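Local coordinates for ORF48 (Lactococcus phage TP901-1, PDB 3U6X), which is the phage's upper baseplate protein, with an immunoglobulin-like domain that probably holds other baseplate proteins in place at the tip of the tail, at residues V[6-11]-V[90-95]; V[16-21]-V[44-49]. All blocks are in the same frame, centred on the assembly; numbering follows the deposited sequence.

Interaction 1. Residues V[6-11]-V[90-95]; sequences LEHDSE and FKMSDA
Leu6 and Phe90 meet at the buried end of this contact. Leu6 CD1 lies 3.9 Å from Phe90 CD1, and the two side chains cross obliquely. The strands they belong to, 3-8 and 86-92, are not neighbours in the antiparallel sheet. They face each other through side chains, consistent with the layered packing of an immunoglobulin-like domain. Phe4 stacks on the Phe90 ring, and Val59 and Leu79 touch both Leu6 and Phe90. Further along, Met92 and His8 are also buried. Met92 SD is 4.7 Å from the centroid of the His8 ring, but the Met92 methyl is modelled too close to His8, so the fine geometry is doubtful. Ser10 N donates to His8 ND1 at 3.1 Å, nearly in the ring plane, with a bent N-H...N angle of 137°.

The loop side is less buried. Asp9 and Asp94 are exposed, Ser10 and Ala95 partly so. Ala95 CB sits 3.4 Å from Asp9 OD2 and 3.7 Å from Ser10 CB. Asp9 OD2 accepts from Lys96 N, and Ser10 OG bonds to Tyr12 N. These polar groups bond within or just beyond their own segments. Side-chain packing, chiefly Leu6 on Phe90, therefore joins the two segments, not polar pairing.

Interaction 2. Residues V[16-21]-V[44-49]; sequences VKVTSY and YNVPVS
Ser20 and Tyr44 form a hydrogen-bonded pair between two antiparallel strands of the immunoglobulin-like domain. Tyr44 N donates to Ser20 O at 2.8 Å in a nearly straight bond (171°). Ser20 N returns a bond of 2.9 Å to Tyr44 O. Both donors lie in the carbonyl planes of their acceptors. Thr19 and Asn45 form the next pair, which is non-hydrogen-bonded. Their side chains lie side by side and point the same way, with Thr19 CG2 3.7 Å from Asn45 OD1. On the other face of the sheet, Val18 packs on Val46 and Val48. With chi1 of -175°, Val18 CG1 is anti to the backbone N and sits 3.9 Å from Val46 CB. Val18 CG2 is left to meet Val48 CG1 at 3.7 Å.

Around this first shell, Phe90 and Val59 touch Val18, and Met61 touches both Val46 and Val48. Tyr44 joins an antiparallel ladder with a strand of the second subunit, so the sheet continues across the interface. Toward Val48 the direct backbone pairing gives way to water. Val46 N still donates to Val18 O, from above the carbonyl plane, but one water accepts from Val18 N and donates to Val46 O at 2.7 Å.

The two contacts meet mainly where strands 86-92 and 16-22 run side by side in the sheet. Lys91 N probably donates a hydrogen bond to Lys17 O at 2.9 Å. Leu6 of strand 3-8 also reaches Val16, with Leu6 CD1 3.7 Å from Val16 CG1, so the apolar side chains of the two contacts are continuous. Along the chain, interaction 2 is nested inside the loop closed by interaction 1. Their chemistry differs with their place. Interaction 2 is the more buried and pairs adjacent strands through backbone hydrogen bonds. Interaction 1 is only partly buried, has no such ladder, and runs out into a loop region that is partly exposed.

Interaction 1. Residues V[6-11]-V[90-95]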
loop_
_atom_site.group_PDB
_atom_site.type_symbol
_atom_site.label_atom_id
_atom_site.label_comp_id
_atom_site.label_asym_id
_atom_site.label_seq_id
_atom_site.Cartn_x
_atom_site.Cartn_y
_atom_site.Cartn_z
ATOM N N LEU V 6 28.643 45.755 11.913
ATOM C CA LEU V 6 27.491 45.131 11.289
ATOM C C LEU V 6 26.543 44.656 12.364
ATOM O O LEU V 6 26.878 43.760 13.149
ATOM C CB LEU V 6 27.874 43.966 10.379
ATOM C CG LEU V 6 28.861 44.226 9.249
ATOM C CD1 LEU V 6 29.301 42.905 8.633
ATOM C CD2 LEU V 6 28.258 45.131 8.175
ATOM N N GLU V 7 25.369 45.297 12.428
ATOM C CA GLU V 7 24.316 44.925 13.367
ATOM C C GLU V 7 23.568 43.776 12.721
ATOM O O GLU V 7 23.381 43.782 11.504
ATOM C CB GLU V 7 23.399 46.121 13.685
ATOM C CG GLU V 7 24.021 47.119 14.659
ATOM C CD GLU V 7 23.163 48.273 15.160
ATOM O OE1 GLU V 7 23.734 49.191 15.793
ATOM O OE2 GLU V 7 21.929 48.263 14.933
ATOM N N HIS V 8 23.219 42.743 13.491
ATOM C CA HIS V 8 22.543 41.567 12.921
ATOM C C HIS V 8 21.409 40.955 13.759
ATOM O O HIS V 8 21.161 41.396 14.872
ATOM C CB HIS V 8 23.571 40.504 12.530
ATOM C CG HIS V 8 24.373 39.980 13.673
ATOM N ND1 HIS V 8 23.930 38.916 14.429
ATOM C CD2 HIS V 8 25.552 40.402 14.166
ATOM C CE1 HIS V 8 24.845 38.728 15.368
ATOM N NE2 HIS V 8 25.842 39.588 15.246
ATOM N N ASP V 9 20.707 39.947 13.213
ATOM C CA ASP V 9 19.565 39.307 13.888
ATOM C C ASP V 9 19.877 38.048 14.708
ATOM O O ASP V 9 18.971 37.505 15.347
ATOM C CB ASP V 9 18.427 39.025 12.890
ATOM C CG ASP V 9 18.742 38.096 11.719
ATOM O OD1 ASP V 9 17.894 37.996 10.796
ATOM O OD2 ASP V 9 19.823 37.448 11.735
ATOM N N SER V 10 21.130 37.568 14.672
ATOM C CA SER V 10 21.536 36.367 15.400
ATOM C C SER V 10 21.902 36.639 16.852
ATOM O O SER V 10 22.409 37.697 17.209
ATOM C CB SER V 10 22.713 35.689 14.713
ATOM O OG SER V 10 23.074 34.476 15.352
ATOM N N GLU V 11 21.685 35.640 17.684
ATOM C CA GLU V 11 21.996 35.637 19.106
ATOM C C GLU V 11 23.391 35.020 19.297
ATOM O O GLU V 11 23.813 34.774 20.427
ATOM C CB GLU V 11 20.946 34.758 19.808
ATOM C CG GLU V 11 20.249 35.398 20.990
ATOM C CD GLU V 11 19.841 36.855 20.888
ATOM O OE1 GLU V 11 19.047 37.221 19.985
ATOM O OE2 GLU V 11 20.277 37.622 21.773
ATOM N N PHE V 90 30.270 42.927 2.145
ATOM C CA PHE V 90 30.214 42.220 3.423
ATOM C C PHE V 90 29.196 41.105 3.304
ATOM O O PHE V 90 28.028 41.382 3.043
ATOM C CB PHE V 90 29.845 43.174 4.581
ATOM C CG PHE V 90 30.843 44.280 4.859
ATOM C CD1 PHE V 90 31.777 44.158 5.882
ATOM C CD2 PHE V 90 30.825 45.459 4.116
ATOM C CE1 PHE V 90 32.692 45.178 6.139
ATOM C CE2 PHE V 90 31.738 46.489 4.376
ATOM C CZ PHE V 90 32.664 46.345 5.392
ATOM N N LYS V 91 29.638 39.841 3.433
ATOM C CA LYS V 91 28.739 38.687 3.339
ATOM C C LYS V 91 28.690 37.989 4.674
ATOM O O LYS V 91 29.718 37.540 5.172
ATOM C CB LYS V 91 29.157 37.700 2.222
ATOM C CG LYS V 91 28.880 38.147 0.773
ATOM C CD LYS V 91 27.410 38.120 0.412
ATOM C CE LYS V 91 27.068 37.781 -1.017
ATOM N NZ LYS V 91 27.607 38.741 -2.004
ATOM N N MET V 92 27.511 37.951 5.286
ATOM C CA MET V 92 27.314 37.286 6.563
ATOM C C MET V 92 26.767 35.872 6.346
ATOM O O MET V 92 25.910 35.637 5.491
ATOM C CB MET V 92 26.366 38.103 7.440
ATOM C CG MET V 92 26.193 37.540 8.835
ATOM S SD MET V 92 26.129 38.828 10.078
ATOM C CE MET V 92 24.616 39.410 9.769
ATOM N N SER V 93 27.272 34.935 7.125
ATOM C CA SER V 93 26.821 33.557 7.089
ATOM C C SER V 93 25.934 33.309 8.307
ATOM O O SER V 93 26.353 33.590 9.439
ATOM C CB SER V 93 28.015 32.605 7.119
ATOM O OG SER V 93 28.825 32.734 5.961
ATOM N N ASP V 94 24.705 32.759 8.068
ATOM C CA ASP V 94 23.733 32.361 9.096
ATOM C C ASP V 94 23.070 33.469 9.894
ATOM O O ASP V 94 22.739 33.246 11.072
ATOM C CB ASP V 94 24.314 31.285 10.041
ATOM C CG ASP V 94 25.268 30.293 9.390
ATOM O OD1 ASP V 94 25.017 29.892 8.217
ATOM O OD2 ASP V 94 26.285 29.951 10.025
ATOM N N ALA V 95 22.838 34.644 9.264
ATOM C CA ALA V 95 22.158 35.807 9.862
ATOM C C ALA V 95 21.997 36.875 8.836
ATOM O O ALA V 95 22.619 36.787 7.779
ATOM C CB ALA V 95 22.932 36.344 11.050
#

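Interaction 2. Residues V[16-21]-V[44-49]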
loop_
_atom_site.group_PDB
_atom_site.type_symbol
_atom_site.label_atom_id
_atom_site.label_comp_id
_atom_site.label_asym_id
_atom_site.label_seq_id
_atom_site.Cartn_x
_atom_site.Cartn_y
_atom_site.Cartn_z
ATOM N N VAL V 16 31.754 36.492 9.003
ATOM C CA VAL V 16 31.687 37.591 8.047
ATOM C C VAL V 16 32.891 37.453 7.123
ATOM O O VAL V 16 34.018 37.214 7.576
ATOM C CB VAL V 16 31.630 38.992 8.741
ATOM C CG1 VAL V 16 31.603 40.129 7.720
ATOM C CG2 VAL V 16 30.426 39.100 9.667
ATOM N N LYS V 17 32.622 37.559 5.812
ATOM C CA LYS V 17 33.636 37.510 4.774
ATOM C C LYS V 17 33.521 38.774 3.932
ATOM O O LYS V 17 32.417 39.156 3.501
ATOM C CB LYS V 17 33.507 36.234 3.945
ATOM C CG LYS V 17 34.194 35.039 4.573
ATOM C CD LYS V 17 33.607 33.743 4.013
ATOM C CE LYS V 17 34.313 32.517 4.536
ATOM N NZ LYS V 17 33.624 31.278 4.094
ATOM N N VAL V 18 34.663 39.482 3.787
ATOM C CA VAL V 18 34.728 40.763 3.088
ATOM C C VAL V 18 35.524 40.609 1.806
ATOM O O VAL V 18 36.567 39.950 1.820
ATOM C CB VAL V 18 35.271 41.905 3.993
ATOM C CG1 VAL V 18 35.225 43.254 3.281
ATOM C CG2 VAL V 18 34.498 41.984 5.299
ATOM N N THR V 19 35.003 41.203 0.701
ATOM C CA THR V 19 35.595 41.229 -0.637
ATOM C C THR V 19 35.637 42.664 -1.210
ATOM O O THR V 19 34.783 43.504 -0.901
ATOM C CB THR V 19 34.931 40.229 -1.585
ATOM O OG1 THR V 19 33.517 40.424 -1.609
ATOM C CG2 THR V 19 35.271 38.801 -1.274
ATOM N N SER V 20 36.641 42.922 -2.056
ATOM C CA SER V 20 36.886 44.204 -2.714
ATOM C C SER V 20 36.944 43.980 -4.217
ATOM O O SER V 20 37.664 43.093 -4.689
ATOM C CB SER V 20 38.208 44.793 -2.230
ATOM O OG SER V 20 38.445 46.069 -2.794
ATOM N N TYR V 21 36.169 44.759 -4.965
ATOM C CA TYR V 21 36.111 44.670 -6.424
ATOM C C TYR V 21 35.631 45.981 -7.058
ATOM O O TYR V 21 34.946 46.789 -6.419
ATOM C CB TYR V 21 35.264 43.467 -6.911
ATOM C CG TYR V 21 33.905 43.361 -6.257
ATOM C CD1 TYR V 21 33.731 42.640 -5.076
ATOM C CD2 TYR V 21 32.793 43.994 -6.808
ATOM C CE1 TYR V 21 32.500 42.595 -4.435
ATOM C CE2 TYR V 21 31.549 43.933 -6.188
ATOM C CZ TYR V 21 31.412 43.244 -4.993
ATOM O OH TYR V 21 30.186 43.176 -4.383
ATOM N N TYR V 44 39.135 40.682 -4.582
ATOM C CA TYR V 44 40.165 40.529 -3.555
ATOM C C TYR V 44 39.560 40.149 -2.209
ATOM O O TYR V 44 38.658 40.823 -1.710
ATOM C CB TYR V 44 40.990 41.811 -3.435
ATOM C CG TYR V 44 41.687 42.211 -4.722
ATOM C CD1 TYR V 44 42.976 41.774 -5.005
ATOM C CD2 TYR V 44 41.078 43.074 -5.630
ATOM C CE1 TYR V 44 43.624 42.148 -6.178
ATOM C CE2 TYR V 44 41.707 43.436 -6.816
ATOM C CZ TYR V 44 42.984 42.977 -7.084
ATOM O OH TYR V 44 43.622 43.340 -8.247
ATOM N N ASN V 45 40.022 39.034 -1.639
ATOM C CA ASN V 45 39.563 38.597 -0.321
ATOM C C ASN V 45 40.230 39.497 0.706
ATOM O O ASN V 45 41.465 39.538 0.774
ATOM C CB ASN V 45 39.883 37.117 -0.065
ATOM C CG ASN V 45 38.940 36.103 -0.696
ATOM O OD1 ASN V 45 38.055 36.400 -1.513
ATOM N ND2 ASN V 45 39.122 34.858 -0.327
ATOM N N VAL V 46 39.426 40.315 1.401
ATOM C CA VAL V 46 39.925 41.282 2.380
ATOM C C VAL V 46 40.253 40.547 3.711
ATOM O O VAL V 46 39.384 39.840 4.245
ATOM C CB VAL V 46 38.932 42.473 2.571
ATOM C CG1 VAL V 46 39.452 43.486 3.576
ATOM C CG2 VAL V 46 38.645 43.163 1.245
ATOM N N PRO V 47 41.496 40.660 4.243
ATOM C CA PRO V 47 41.780 40.019 5.545
ATOM C C PRO V 47 41.023 40.767 6.648
ATOM O O PRO V 47 40.987 42.009 6.655
ATOM C CB PRO V 47 43.301 40.136 5.700
ATOM C CG PRO V 47 43.729 41.164 4.749
ATOM C CD PRO V 47 42.635 41.474 3.769
ATOM N N VAL V 48 40.333 40.015 7.523
ATOM C CA VAL V 48 39.539 40.624 8.585
ATOM C C VAL V 48 39.892 40.099 9.962
ATOM O O VAL V 48 40.353 38.968 10.120
ATOM C CB VAL V 48 37.995 40.602 8.314
ATOM C CG1 VAL V 48 37.648 41.367 7.049
ATOM C CG2 VAL V 48 37.423 39.175 8.269
ATOM N N SER V 49 39.612 40.923 10.961
ATOM C CA SER V 49 39.762 40.586 12.373
ATOM C C SER V 49 38.359 40.778 12.965
ATOM O O SER V 49 37.808 41.870 12.896
ATOM C CB SER V 49 40.815 41.465 13.048
ATOM O OG SER V 49 41.143 40.957 14.332
HETATM O O HOH W 1 37.352 38.176 4.711
#